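Local structure of diacylglycerol O-acyltransferase (Marinobacter hydrocarbonoclasticus, 6CHJ) at residues 231-241 and 399-410. The protein probably transfers the acyl chain of an acyl-CoA to a diacylglycerol or a fatty alcohol, making triacylglycerols and wax esters. Numbering follows the deposited sequence.
Sequences LNQKITGSRRF and YPVSIDMDRLAL
Arg-239 reaches Asp-404 with its CD methylene as well as its charge. From CB the chain folds over at CG (chi2 -64°), which carries CD to 3.2 Å from Asp-404 OD2. The same oxygen sits 3.3 Å from Arg-239 NE, over one face of the guanidinium, so this salt bridge works by charge and no N-H points at the carboxylate. Asp-404 CB lies over that face too, offset toward the rim, 4.0 Å from Arg-239 CZ. NH1 and NH2 bond at the rim instead: NH1 to the Thr-236 carbonyl, nearly straight, and to that of Ser-238, more bent; NH2 to Gln-18 O and a water that also bonds to Asp-404 O. Cut back to an alanine, this residue would be likely to leave the buried Asp-404 carboxylate without this countercharge and the Thr-236 carbonyl without the NH1 donor.

Toward the start of 231-241, the type II turn 405-408 packs on 232-235. Asp-406 OD1 accepts the Ile-235 N-H, and beside that bond Ile-235 CD1 packs on Met-405 C at 3.4 Å. Asn-232 ND2 donates to Arg-407 O at 3.0 Å in its own amide plane, and also to Asn-375 O. At the other end Val-401 CG2 makes a CH-pi contact over the Phe-241 ring. There 239-241 and 399-401 run nearly antiparallel, unpaired, their axes 10.1 Å apart, and helix 93-105 packs against Phe-241 and Val-401. Chain 399-410 crosses from strand 393-401, beside 22-30, to strand 410-417 in the sheet edged by 239-247, consistent with the two-domain fold of CoA-dependent acyltransferases.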
loop_
_atom_site.group_PDB
_atom_site.type_symbol
_atom_site.label_atom_id
_atom_site.label_comp_id
_atom_site.label_asym_id
_atom_site.label_seq_id
_atom_site.Cartn_x
_atom_site.Cartn_y
_atom_site.Cartn_z
ATOM N N LEU B 231 11.390 -6.440 -21.099
ATOM C CA LEU B 231 10.402 -5.461 -20.642
ATOM C C LEU B 231 8.959 -5.932 -20.836
ATOM O O LEU B 231 8.040 -5.320 -20.286
ATOM C CB LEU B 231 10.575 -4.125 -21.378
ATOM C CG LEU B 231 11.978 -3.508 -21.477
ATOM C CD1 LEU B 231 11.941 -2.182 -22.203
ATOM C CD2 LEU B 231 12.609 -3.313 -20.118
ATOM N N ASN B 232 8.720 -6.991 -21.602
ATOM C CA ASN B 232 7.359 -7.211 -22.067
ATOM C C ASN B 232 6.823 -8.560 -21.603
ATOM O O ASN B 232 6.503 -9.442 -22.403
ATOM C CB ASN B 232 7.329 -7.037 -23.594
ATOM C CG ASN B 232 7.870 -5.673 -24.026
ATOM O OD1 ASN B 232 8.952 -5.572 -24.614
ATOM N ND2 ASN B 232 7.128 -4.618 -23.717
ATOM N N GLN B 233 6.688 -8.705 -20.295
ATOM C CA GLN B 233 6.238 -9.942 -19.689
ATOM C C GLN B 233 5.319 -9.590 -18.522
ATOM O O GLN B 233 5.172 -8.423 -18.158
ATOM C CB GLN B 233 7.439 -10.792 -19.239
ATOM C CG GLN B 233 8.631 -9.943 -18.790
ATOM C CD GLN B 233 9.866 -10.767 -18.415
ATOM O OE1 GLN B 233 9.754 -11.905 -17.954
ATOM N NE2 GLN B 233 11.051 -10.192 -18.619
ATOM N N LYS B 234 4.673 -10.604 -17.959
ATOM C CA LYS B 234 3.797 -10.396 -16.813
ATOM C C LYS B 234 4.600 -9.875 -15.617
ATOM O O LYS B 234 5.753 -10.261 -15.392
ATOM C CB LYS B 234 3.075 -11.705 -16.451
ATOM C CG LYS B 234 1.948 -12.106 -17.446
ATOM C CD LYS B 234 1.201 -13.384 -17.032
ATOM C CE LYS B 234 -0.264 -13.405 -17.545
ATOM N NZ LYS B 234 -1.300 -13.131 -16.479
ATOM N N ILE B 235 3.981 -8.996 -14.832
ATOM C CA ILE B 235 4.700 -8.243 -13.816
ATOM C C ILE B 235 4.097 -8.532 -12.443
ATOM O O ILE B 235 3.020 -9.109 -12.314
ATOM C CB ILE B 235 4.699 -6.730 -14.102
ATOM C CG1 ILE B 235 3.269 -6.200 -14.091
ATOM C CG2 ILE B 235 5.347 -6.438 -15.440
ATOM C CD1 ILE B 235 3.174 -4.690 -13.995
ATOM N N THR B 236 4.842 -8.143 -11.417
ATOM C CA THR B 236 4.361 -8.068 -10.051
ATOM C C THR B 236 3.859 -6.659 -9.750
ATOM O O THR B 236 4.030 -5.722 -10.536
ATOM C CB THR B 236 5.472 -8.429 -9.076
ATOM O OG1 THR B 236 6.400 -7.336 -9.025
ATOM C CG2 THR B 236 6.209 -9.674 -9.548
ATOM N N GLY B 237 3.250 -6.511 -8.581
ATOM C CA GLY B 237 2.789 -5.215 -8.143
ATOM C C GLY B 237 3.802 -4.358 -7.401
ATOM O O GLY B 237 3.432 -3.288 -6.901
ATOM N N SER B 238 5.058 -4.781 -7.298
ATOM C CA SER B 238 6.074 -3.993 -6.612
ATOM C C SER B 238 6.804 -3.123 -7.629
ATOM O O SER B 238 7.053 -3.545 -8.765
ATOM C CB SER B 238 7.066 -4.882 -5.852
ATOM O OG SER B 238 7.779 -5.733 -6.737
ATOM N N ARG B 239 7.118 -1.902 -7.219
ATOM C CA ARG B 239 7.621 -0.881 -8.112
ATOM C C ARG B 239 9.026 -0.485 -7.703
ATOM O O ARG B 239 9.399 -0.574 -6.537
ATOM C CB ARG B 239 6.705 0.353 -8.113
ATOM C CG ARG B 239 5.317 0.075 -8.693
ATOM C CD ARG B 239 5.422 -0.306 -10.172
ATOM N NE ARG B 239 4.147 -0.739 -10.736
ATOM C CZ ARG B 239 3.782 -2.009 -10.844
ATOM N NH1 ARG B 239 4.596 -2.962 -10.410
ATOM N NH2 ARG B 239 2.601 -2.320 -11.361
ATOM N N ARG B 240 9.813 -0.101 -8.694
ATOM C CA ARG B 240 11.069 0.591 -8.494
ATOM C C ARG B 240 10.980 1.900 -9.255
ATOM O O ARG B 240 10.688 1.900 -10.461
ATOM C CB ARG B 240 12.268 -0.237 -8.973
ATOM C CG ARG B 240 13.393 -0.280 -7.947
ATOM C CD ARG B 240 14.721 -0.717 -8.546
ATOM N NE ARG B 240 15.776 -0.798 -7.541
ATOM C CZ ARG B 240 16.339 0.260 -6.958
ATOM N NH1 ARG B 240 15.946 1.494 -7.278
ATOM N NH2 ARG B 240 17.297 0.091 -6.051
ATOM N N PHE B 241 11.194 3.006 -8.540
ATOM C CA PHE B 241 11.127 4.345 -9.097
ATOM C C PHE B 241 12.518 4.962 -9.150
ATOM O O PHE B 241 13.288 4.879 -8.191
ATOM C CB PHE B 241 10.211 5.243 -8.276
ATOM C CG PHE B 241 10.065 6.626 -8.836
ATOM C CD1 PHE B 241 9.669 6.816 -10.155
ATOM C CD2 PHE B 241 10.308 7.733 -8.049
ATOM C CE1 PHE B 241 9.520 8.092 -10.671
ATOM C CE2 PHE B 241 10.165 9.012 -8.567
ATOM C CZ PHE B 241 9.769 9.192 -9.869
ATOM N N TYR B 399 8.933 15.266 -10.810
ATOM C CA TYR B 399 9.173 13.990 -11.483
ATOM C C TYR B 399 7.875 13.199 -11.544
ATOM O O TYR B 399 7.337 12.807 -10.486
ATOM C CB TYR B 399 10.254 13.183 -10.764
ATOM C CG TYR B 399 11.507 13.981 -10.492
ATOM C CD1 TYR B 399 12.513 14.089 -11.459
ATOM C CD2 TYR B 399 11.678 14.655 -9.286
ATOM C CE1 TYR B 399 13.679 14.836 -11.220
ATOM C CE2 TYR B 399 12.826 15.404 -9.035
ATOM C CZ TYR B 399 13.822 15.489 -10.012
ATOM O OH TYR B 399 14.948 16.232 -9.761
ATOM N N PRO B 400 7.349 12.921 -12.727
ATOM C CA PRO B 400 6.128 12.129 -12.815
ATOM C C PRO B 400 6.391 10.671 -12.456
ATOM O O PRO B 400 7.506 10.161 -12.598
ATOM C CB PRO B 400 5.723 12.286 -14.285
ATOM C CG PRO B 400 7.031 12.431 -14.987
ATOM C CD PRO B 400 7.895 13.244 -14.056
ATOM N N VAL B 401 5.337 10.009 -11.968
ATOM C CA VAL B 401 5.367 8.599 -11.581
ATOM C C VAL B 401 4.212 7.952 -12.311
ATOM O O VAL B 401 3.050 8.264 -12.033
ATOM C CB VAL B 401 5.234 8.390 -10.064
ATOM C CG1 VAL B 401 5.662 6.974 -9.705
ATOM C CG2 VAL B 401 6.050 9.433 -9.291
ATOM N N SER B 402 4.513 7.077 -13.258
ATOM C CA SER B 402 3.444 6.663 -14.148
ATOM C C SER B 402 2.999 5.219 -13.842
ATOM O O SER B 402 3.202 4.717 -12.727
ATOM C CB SER B 402 3.917 6.873 -15.585
ATOM O OG SER B 402 2.810 7.195 -16.399
ATOM N N ILE B 403 2.402 4.555 -14.835
ATOM C CA ILE B 403 1.746 3.261 -14.661
ATOM C C ILE B 403 2.496 2.210 -15.477
ATOM O O ILE B 403 2.661 2.365 -16.693
ATOM C CB ILE B 403 0.273 3.320 -15.106
ATOM C CG1 ILE B 403 -0.549 4.303 -14.268
ATOM C CG2 ILE B 403 -0.357 1.935 -15.115
ATOM C CD1 ILE B 403 -1.828 4.753 -15.002
ATOM N N ASP B 404 2.925 1.140 -14.814
ATOM C CA ASP B 404 3.284 -0.128 -15.432
ATOM C C ASP B 404 2.059 -1.038 -15.602
ATOM O O ASP B 404 1.068 -0.955 -14.860
ATOM C CB ASP B 404 4.312 -0.876 -14.599
ATOM C CG ASP B 404 5.583 -0.114 -14.427
ATOM O OD1 ASP B 404 6.033 0.539 -15.398
ATOM O OD2 ASP B 404 6.149 -0.193 -13.319
ATOM N N MET B 405 2.179 -1.956 -16.562
ATOM C CA MET B 405 1.171 -2.954 -16.886
ATOM C C MET B 405 1.866 -4.283 -17.146
ATOM O O MET B 405 3.055 -4.319 -17.490
ATOM C CB MET B 405 0.394 -2.585 -18.159
ATOM C CG MET B 405 -0.773 -1.684 -17.954
ATOM S SD MET B 405 -1.649 -1.557 -19.509
ATOM C CE MET B 405 -2.005 -3.311 -19.810
ATOM N N ASP B 406 1.098 -5.378 -17.004
ATOM C CA ASP B 406 1.463 -6.649 -17.622
ATOM C C ASP B 406 1.906 -6.404 -19.061
ATOM O O ASP B 406 1.171 -5.797 -19.845
ATOM C CB ASP B 406 0.263 -7.611 -17.629
ATOM C CG ASP B 406 0.133 -8.451 -16.357
ATOM O OD1 ASP B 406 1.053 -8.487 -15.511
ATOM O OD2 ASP B 406 -0.918 -9.099 -16.214
ATOM N N ARG B 407 3.112 -6.867 -19.396
ATOM C CA ARG B 407 3.757 -6.749 -20.709
ATOM C C ARG B 407 4.169 -5.318 -21.064
ATOM O O ARG B 407 4.573 -5.065 -22.212
ATOM C CB ARG B 407 2.898 -7.361 -21.839
ATOM C CG ARG B 407 2.919 -8.912 -21.828
ATOM C CD ARG B 407 1.680 -9.576 -22.481
ATOM N NE ARG B 407 0.380 -9.270 -21.857
ATOM C CZ ARG B 407 -0.211 -9.998 -20.906
ATOM N NH1 ARG B 407 -1.401 -9.644 -20.452
ATOM N NH2 ARG B 407 0.377 -11.076 -20.413
ATOM N N LEU B 408 4.103 -4.365 -20.098
ATOM C CA LEU B 408 4.820 -3.077 -20.158
ATOM C C LEU B 408 5.454 -2.840 -18.777
ATOM O O LEU B 408 5.027 -1.985 -18.001
ATOM C CB LEU B 408 3.905 -1.910 -20.553
ATOM C CG LEU B 408 3.355 -1.936 -21.976
ATOM C CD1 LEU B 408 2.162 -0.976 -22.155
ATOM C CD2 LEU B 408 4.481 -1.623 -22.971
ATOM N N ALA B 409 6.520 -3.589 -18.471
ATOM C CA ALA B 409 7.137 -3.487 -17.151
ATOM C C ALA B 409 7.673 -2.086 -16.869
ATOM O O ALA B 409 7.705 -1.668 -15.703
ATOM C CB ALA B 409 8.253 -4.519 -17.004
ATOM N N LEU B 410 8.055 -1.333 -17.911
ATOM C CA LEU B 410 8.756 -0.065 -17.757
ATOM C C LEU B 410 7.976 1.055 -18.425
ATOM O O LEU B 410 7.522 0.914 -19.566
ATOM C CB LEU B 410 10.165 -0.141 -18.350
ATOM C CG LEU B 410 11.090 1.088 -18.269
ATOM C CD1 LEU B 410 11.420 1.525 -16.835
ATOM C CD2 LEU B 410 12.380 0.816 -19.011
HETATM O O HOH W 1 0.668 -0.237 -12.463
#